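Local coordinates for amidohydrolase (Thermotoga maritima, PDB 3OOQ), which probably hydrolyses C-N bonds of cyclic amides in the manner of metal-dependent amidohydrolases, possibly acting on allantoin, at residues G272-F277 and E289-L294; L303-P308 and E313-Q318; V5-K10 and R377-G382. All blocks are in the same frame, centred on the assembly; numbering follows the deposited sequence.

How the contacts relate
Contacts 1 and 2 are neighbours in the amidohydrolase barrel, their centres 12 Å apart, and they share one residue's amide: Gln318 OE1 lies 2.7 Å from Leu274 N and 3.1 Å from Leu275 N, both probable hydrogen bonds. Contact 2 also borders the presumed active site, where Asp306 packs against His63, His65 and His251; contact 1 reaches the same group through the bond of Gly272 O to His251. Both touch the second subunit. Contact 3 stands apart, its centre 33 Å from that of contact 1 and 25 Å from that of contact 2. It joins the two ends of the chain and so encloses the other two in sequence.

Contact 1: residues G272-F277 and E289-L294; sequences GPLLTF and ETIAKL
Leu274 meets Thr290 and Ile291 where a loop following barrel strand 269-271 rests on helix 290-297. The approach is long: even the nearest CA atoms, those of Leu274 and Thr290, are 9.1 Å apart, and the leucine must bridge the gap with its full length. Its CB heads for the helix but, like CG, stays too far back to touch. With CG anti to the carbonyl carbon (chi1 -71°), the fork of the side chain is carried out to the helix. CD1 packs chiefly on Ile291, 3.7 Å from its CD1 and 3.9 Å from its CG1, so it rests against the outer end of the isoleucine, the two side chains crossing at a slant; it also borders the Thr290 methyl. CD2 meets Thr290 alone, 4.0 Å from CG2. That methyl sits between the backbone N and carbonyl carbon of its own residue, while OG1 is swung anti to N (chi1 -156°); the threonine thus offers carbon to the leucine. Leu274 also packs on Leu303 of strand 301-303, which places it between strand and helix. Just beyond it the chain folds back in an inverse gamma turn centred on Leu275, and Phe277 goes on to meet the ring of His307 of the second subunit. No hydrogen bond joins the two segments, and all three touching residues are buried. The contact therefore rests on dispersion and the exclusion of water, forces with little directional demand; the more exact positioning of the loop probably comes from its backbone bonds to Gln318.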
# COMPACT_ATOMS: atom_id res chain seq x y z
N GLY F 272 -23.81 25.73 -19.50
CA GLY F 272 -22.85 26.25 -18.54
C GLY F 272 -22.29 25.13 -17.68
O GLY F 272 -22.82 24.02 -17.69
N PRO F 273 -21.19 25.40 -16.96
CA PRO F 273 -20.49 26.70 -16.99
C PRO F 273 -19.82 26.95 -18.36
O PRO F 273 -19.34 26.02 -18.98
CB PRO F 273 -19.43 26.54 -15.90
CG PRO F 273 -19.07 25.03 -15.97
CD PRO F 273 -20.38 24.34 -16.31
N LEU F 274 -19.80 28.21 -18.80
CA LEU F 274 -19.24 28.59 -20.10
C LEU F 274 -18.06 29.57 -20.03
O LEU F 274 -17.12 29.50 -20.83
CB LEU F 274 -20.34 29.18 -21.00
CG LEU F 274 -21.39 28.23 -21.57
CD1 LEU F 274 -22.55 29.05 -22.15
CD2 LEU F 274 -20.80 27.27 -22.62
N LEU F 275 -18.12 30.50 -19.07
CA LEU F 275 -17.01 31.39 -18.78
C LEU F 275 -15.97 30.67 -17.92
O LEU F 275 -15.78 31.01 -16.75
CB LEU F 275 -17.53 32.63 -18.04
CG LEU F 275 -16.58 33.82 -17.86
CD1 LEU F 275 -16.59 34.74 -19.06
CD2 LEU F 275 -16.93 34.60 -16.61
N THR F 276 -15.29 29.69 -18.50
CA THR F 276 -14.43 28.77 -17.75
C THR F 276 -13.46 28.03 -18.67
O THR F 276 -13.70 27.91 -19.87
CB THR F 276 -15.28 27.76 -16.94
OG1 THR F 276 -14.48 27.19 -15.90
CG2 THR F 276 -15.85 26.62 -17.85
N PHE F 277 -12.37 27.53 -18.10
CA PHE F 277 -11.36 26.78 -18.85
C PHE F 277 -11.84 25.37 -19.22
O PHE F 277 -12.50 24.70 -18.42
CB PHE F 277 -10.09 26.67 -18.01
CG PHE F 277 -8.91 26.07 -18.73
CD1 PHE F 277 -8.25 26.78 -19.73
CD2 PHE F 277 -8.41 24.81 -18.34
CE1 PHE F 277 -7.13 26.24 -20.36
CE2 PHE F 277 -7.29 24.26 -18.97
CZ PHE F 277 -6.65 24.97 -19.98
N GLU F 289 -20.92 30.35 -27.93
CA GLU F 289 -21.84 30.40 -29.06
C GLU F 289 -23.02 29.43 -28.95
O GLU F 289 -24.01 29.57 -29.67
CB GLU F 289 -21.09 30.09 -30.35
CG GLU F 289 -20.10 31.15 -30.75
CD GLU F 289 -19.63 30.98 -32.17
OE1 GLU F 289 -19.54 29.82 -32.63
OE2 GLU F 289 -19.35 32.00 -32.82
N THR F 290 -22.90 28.47 -28.05
CA THR F 290 -23.94 27.48 -27.83
C THR F 290 -25.28 28.12 -27.40
O THR F 290 -26.36 27.65 -27.78
CB THR F 290 -23.48 26.37 -26.83
OG1 THR F 290 -24.23 25.18 -27.04
CG2 THR F 290 -23.65 26.80 -25.38
N ILE F 291 -25.21 29.21 -26.64
CA ILE F 291 -26.42 29.91 -26.23
C ILE F 291 -27.24 30.29 -27.48
O ILE F 291 -28.37 29.83 -27.66
CB ILE F 291 -26.10 31.12 -25.33
CG1 ILE F 291 -25.60 30.65 -23.94
CG2 ILE F 291 -27.34 32.05 -25.20
CD1 ILE F 291 -24.97 31.74 -23.10
N ALA F 292 -26.62 31.07 -28.36
CA ALA F 292 -27.22 31.48 -29.63
C ALA F 292 -27.72 30.28 -30.42
O ALA F 292 -28.87 30.28 -30.89
CB ALA F 292 -26.20 32.26 -30.45
N LYS F 293 -26.87 29.26 -30.55
CA LYS F 293 -27.16 28.14 -31.41
C LYS F 293 -28.40 27.39 -30.93
O LYS F 293 -29.28 27.07 -31.73
CB LYS F 293 -25.96 27.21 -31.54
CG LYS F 293 -24.79 27.86 -32.26
CD LYS F 293 -23.55 26.98 -32.26
CE LYS F 293 -22.54 27.53 -33.25
NZ LYS F 293 -22.02 26.44 -34.10
N LEU F 294 -28.47 27.13 -29.63
CA LEU F 294 -29.58 26.38 -29.09
C LEU F 294 -30.85 27.21 -29.15
O LEU F 294 -31.89 26.71 -29.58
CB LEU F 294 -29.27 25.88 -27.67
CG LEU F 294 -28.13 24.84 -27.63
CD1 LEU F 294 -27.85 24.36 -26.23
CD2 LEU F 294 -28.46 23.66 -28.54

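Contact 2: residues L303-P308 and E313-Q318; sequences LMCDHP and EFATVQ
Leu303 closes barrel strand 301-303 and packs on Gln318, where the loop after the strand meets helix 315-321 in this TIM-barrel amidohydrolase. Its CG stands anti to the backbone N (chi1 179°), which brings CD1 within 3.7 Å of Gln318 NE2 and lays the branched end against the amide. Met304, a selenomethionine, turns its side chain the other way, onto His63 and His251, and leaves its carbonyl to the helix. Gln318 NE2 donates to Met304 O over 2.9 Å with an N-H...O angle of 157°; the donor stands 47° above the carbonyl plane. The other end of this amide, OE1, accepts from Leu274 N and Leu275 N, so three bonds fix the flip of a buried group. A leucine in place of Gln318 would probably leave Met304 O and those two N-H groups without their mates and let the two loops shift apart. Next, the backbone N of Cys305 hydrogen-bonds to Asp61 OD2, while its SG lies against the start of helix 315-321, 3.5 Å from Ala315 CA and 3.8 Å from Ala315 CB. Asp306 packs on a histidine cluster consistent with the metal centre of the family. At His307, ring atom ND1 is hydrogen-bonded to Leu312 N.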
# COMPACT_ATOMS: atom_id res chain seq x y z
N LEU F 303 -29.15 29.06 -18.10
CA LEU F 303 -27.72 29.23 -17.90
C LEU F 303 -27.33 29.06 -16.43
O LEU F 303 -27.87 29.76 -15.55
CB LEU F 303 -27.27 30.59 -18.42
CG LEU F 303 -25.79 30.98 -18.28
CD1 LEU F 303 -24.85 30.01 -19.03
CD2 LEU F 303 -25.58 32.41 -18.77
N MSE F 304 -26.38 28.15 -16.17
CA MSE F 304 -25.82 27.93 -14.83
C MSE F 304 -24.40 28.47 -14.70
O MSE F 304 -23.67 28.56 -15.69
CB MSE F 304 -25.81 26.43 -14.48
CG MSE F 304 -24.76 25.60 -15.24
SE MSE F 304 -24.44 23.87 -14.42
CE MSE F 304 -25.62 22.79 -15.58
N CYS F 305 -24.01 28.78 -13.47
CA CYS F 305 -22.62 29.01 -13.12
C CYS F 305 -21.92 27.71 -12.76
O CYS F 305 -20.68 27.65 -12.72
CB CYS F 305 -22.54 29.96 -11.92
SG CYS F 305 -22.93 31.67 -12.36
N ASP F 306 -22.71 26.67 -12.50
CA ASP F 306 -22.22 25.43 -11.86
C ASP F 306 -21.37 25.77 -10.63
O ASP F 306 -20.32 25.15 -10.37
CB ASP F 306 -21.39 24.60 -12.84
CG ASP F 306 -21.20 23.15 -12.38
OD1 ASP F 306 -21.95 22.68 -11.51
OD2 ASP F 306 -20.31 22.48 -12.93
N HIS F 307 -21.83 26.75 -9.85
CA HIS F 307 -21.09 27.21 -8.67
C HIS F 307 -20.64 25.99 -7.85
O HIS F 307 -21.47 25.15 -7.54
CB HIS F 307 -21.97 28.14 -7.84
CG HIS F 307 -21.32 28.64 -6.59
ND1 HIS F 307 -20.84 29.92 -6.46
CD2 HIS F 307 -21.10 28.03 -5.40
CE1 HIS F 307 -20.34 30.08 -5.24
NE2 HIS F 307 -20.50 28.95 -4.58
N PRO F 308 -19.34 25.91 -7.45
CA PRO F 308 -18.25 26.90 -7.46
C PRO F 308 -17.37 27.06 -8.71
O PRO F 308 -16.44 27.87 -8.68
CB PRO F 308 -17.38 26.44 -6.28
CG PRO F 308 -17.49 24.94 -6.33
CD PRO F 308 -18.97 24.73 -6.63
N GLU F 313 -22.13 34.71 -7.56
CA GLU F 313 -22.11 36.17 -7.53
C GLU F 313 -21.87 36.76 -8.91
O GLU F 313 -22.23 37.92 -9.16
CB GLU F 313 -21.07 36.71 -6.54
CG GLU F 313 -19.62 36.31 -6.83
CD GLU F 313 -18.67 36.70 -5.70
OE1 GLU F 313 -18.83 37.83 -5.16
OE2 GLU F 313 -17.76 35.88 -5.37
N PHE F 314 -21.27 35.96 -9.79
CA PHE F 314 -20.89 36.44 -11.12
C PHE F 314 -21.78 35.95 -12.27
O PHE F 314 -21.41 36.03 -13.44
CB PHE F 314 -19.41 36.13 -11.40
CG PHE F 314 -18.44 36.79 -10.44
CD1 PHE F 314 -18.55 38.15 -10.14
CD2 PHE F 314 -17.41 36.06 -9.85
CE1 PHE F 314 -17.65 38.77 -9.25
CE2 PHE F 314 -16.50 36.66 -8.95
CZ PHE F 314 -16.62 38.01 -8.65
N ALA F 315 -22.98 35.46 -11.93
CA ALA F 315 -23.94 35.02 -12.93
C ALA F 315 -24.16 36.06 -14.04
O ALA F 315 -24.22 35.70 -15.23
CB ALA F 315 -25.26 34.64 -12.27
N THR F 316 -24.29 37.34 -13.66
CA THR F 316 -24.51 38.40 -14.66
C THR F 316 -23.29 38.66 -15.51
O THR F 316 -23.42 39.15 -16.64
CB THR F 316 -25.00 39.75 -14.04
OG1 THR F 316 -24.00 40.27 -13.14
CG2 THR F 316 -26.31 39.54 -13.30
N VAL F 317 -22.12 38.37 -14.96
CA VAL F 317 -20.86 38.54 -15.67
C VAL F 317 -20.77 37.50 -16.80
O VAL F 317 -20.42 37.84 -17.94
CB VAL F 317 -19.62 38.44 -14.74
CG1 VAL F 317 -18.33 38.68 -15.53
CG2 VAL F 317 -19.70 39.44 -13.60
N GLN F 318 -21.09 36.25 -16.47
CA GLN F 318 -21.11 35.18 -17.46
C GLN F 318 -22.16 35.45 -18.55
O GLN F 318 -21.86 35.35 -19.74
CB GLN F 318 -21.39 33.83 -16.81
CG GLN F 318 -21.42 32.72 -17.87
CD GLN F 318 -21.60 31.33 -17.31
OE1 GLN F 318 -20.93 30.41 -17.75
NE2 GLN F 318 -22.54 31.16 -16.36

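Contact 3: residues V5-K10 and R377-G382; sequences VKILFK and RVYIDG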
# COMPACT_ATOMS: atom_id res chain seq x y z
N VAL F 5 -48.94 46.23 5.50
CA VAL F 5 -47.49 46.33 5.18
C VAL F 5 -47.22 45.91 3.72
O VAL F 5 -46.36 45.05 3.42
CB VAL F 5 -46.60 45.57 6.22
CG1 VAL F 5 -46.85 44.04 6.18
CG2 VAL F 5 -45.11 45.92 6.05
N LYS F 6 -47.96 46.52 2.80
CA LYS F 6 -47.65 46.43 1.38
C LYS F 6 -46.43 47.30 1.10
O LYS F 6 -46.14 48.23 1.85
CB LYS F 6 -48.84 46.89 0.53
CG LYS F 6 -50.11 46.09 0.75
CD LYS F 6 -51.32 46.84 0.26
CE LYS F 6 -51.81 46.35 -1.08
NZ LYS F 6 -53.06 45.53 -0.96
N ILE F 7 -45.70 46.97 0.03
CA ILE F 7 -44.63 47.83 -0.45
C ILE F 7 -44.94 48.24 -1.88
O ILE F 7 -45.28 47.41 -2.72
CB ILE F 7 -43.25 47.14 -0.41
CG1 ILE F 7 -42.84 46.79 1.02
CG2 ILE F 7 -42.20 48.01 -1.07
CD1 ILE F 7 -41.61 45.89 1.10
N LEU F 8 -44.79 49.53 -2.15
CA LEU F 8 -45.04 50.06 -3.48
C LEU F 8 -43.75 50.64 -4.03
O LEU F 8 -43.28 51.68 -3.56
CB LEU F 8 -46.16 51.11 -3.42
CG LEU F 8 -46.58 51.82 -4.70
CD1 LEU F 8 -46.90 50.80 -5.82
CD2 LEU F 8 -47.76 52.77 -4.44
N PHE F 9 -43.17 49.96 -5.01
CA PHE F 9 -41.94 50.43 -5.63
C PHE F 9 -42.31 51.39 -6.74
O PHE F 9 -43.05 51.03 -7.65
CB PHE F 9 -41.12 49.26 -6.18
CG PHE F 9 -40.61 48.32 -5.12
CD1 PHE F 9 -39.45 48.63 -4.40
CD2 PHE F 9 -41.27 47.12 -4.86
CE1 PHE F 9 -38.97 47.76 -3.41
CE2 PHE F 9 -40.79 46.24 -3.88
CZ PHE F 9 -39.63 46.56 -3.16
N LYS F 10 -41.79 52.61 -6.68
CA LYS F 10 -42.21 53.65 -7.63
C LYS F 10 -41.12 54.09 -8.62
O LYS F 10 -39.99 54.37 -8.23
CB LYS F 10 -42.77 54.89 -6.88
CG LYS F 10 -43.99 54.57 -6.01
CD LYS F 10 -45.31 55.23 -6.45
CE LYS F 10 -45.38 55.68 -7.92
NZ LYS F 10 -46.82 55.80 -8.35
N ARG F 377 -30.44 46.48 -3.30
CA ARG F 377 -31.34 45.79 -2.37
C ARG F 377 -31.87 44.53 -2.98
O ARG F 377 -32.01 44.46 -4.20
CB ARG F 377 -32.56 46.65 -2.02
CG ARG F 377 -32.29 47.82 -1.11
CD ARG F 377 -33.60 48.39 -0.65
NE ARG F 377 -33.47 49.72 -0.05
CZ ARG F 377 -34.50 50.42 0.42
NH1 ARG F 377 -35.73 49.92 0.35
NH2 ARG F 377 -34.29 51.62 0.95
N VAL F 378 -32.20 43.56 -2.14
CA VAL F 378 -32.83 42.31 -2.59
C VAL F 378 -33.95 41.97 -1.63
O VAL F 378 -33.76 42.01 -0.41
CB VAL F 378 -31.83 41.11 -2.64
CG1 VAL F 378 -32.53 39.82 -3.18
CG2 VAL F 378 -30.61 41.44 -3.50
N TYR F 379 -35.11 41.65 -2.20
CA TYR F 379 -36.25 41.16 -1.45
C TYR F 379 -36.50 39.75 -1.92
O TYR F 379 -36.29 39.44 -3.09
CB TYR F 379 -37.49 42.01 -1.75
CG TYR F 379 -37.37 43.47 -1.32
CD1 TYR F 379 -36.69 44.40 -2.11
CD2 TYR F 379 -37.95 43.92 -0.13
CE1 TYR F 379 -36.57 45.74 -1.73
CE2 TYR F 379 -37.84 45.27 0.27
CZ TYR F 379 -37.15 46.16 -0.54
OH TYR F 379 -37.05 47.48 -0.18
N ILE F 380 -36.91 38.90 -0.99
CA ILE F 380 -37.32 37.52 -1.29
C ILE F 380 -38.63 37.33 -0.52
O ILE F 380 -38.69 37.63 0.67
CB ILE F 380 -36.26 36.49 -0.82
CG1 ILE F 380 -35.01 36.59 -1.72
CG2 ILE F 380 -36.84 35.06 -0.84
CD1 ILE F 380 -33.87 35.62 -1.38
N ASP F 381 -39.68 36.88 -1.20
CA ASP F 381 -41.02 36.84 -0.59
C ASP F 381 -41.39 38.20 0.04
O ASP F 381 -42.01 38.26 1.11
CB ASP F 381 -41.12 35.73 0.46
CG ASP F 381 -40.82 34.36 -0.12
OD1 ASP F 381 -41.16 34.09 -1.29
OD2 ASP F 381 -40.25 33.54 0.62
N GLY F 382 -41.00 39.27 -0.64
CA GLY F 382 -41.35 40.63 -0.23
C GLY F 382 -40.65 41.12 1.02
O GLY F 382 -41.03 42.14 1.58
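A T-shaped aromatic pair, Phe9 on Tyr379, joins the first strand of the chain to one of its last, in the small beta domain that amidohydrolases commonly build from both termini beside the barrel. Strand 7-10 belongs to a four-stranded sheet and strand 375-380 to a different one, and no hydrogen bond crosses between these segments. The two side chains come from opposite directions; the ring centroids are 5.0 Å apart and the planes at 76°. The edge of Phe9 points into one face of Tyr379, off its centre, and Phe9 CZ comes to 3.5 Å from Tyr379 CE1. Ile7 CG2 lies over one face of the Phe9 ring, toward the rim, which helps to fix the ring's rotation. The tyrosine is steadied from its own strand: Arg377 NH1 donates to Tyr379 OH over 2.8 Å, the hydroxyl lying nearly in the guanidinium plane. Val48 of strand 46-49 packs on Ile7, Phe9 and Arg377. Beyond the strand's end, Asp381 forms salt bridges with Arg135 and Lys133. Ile7 CG1 is anti to the carbonyl carbon (chi1 -63°), and its tip, CD1, reaches 3.9 Å from Tyr379 CE2 and 3.8 Å from Gly382 O.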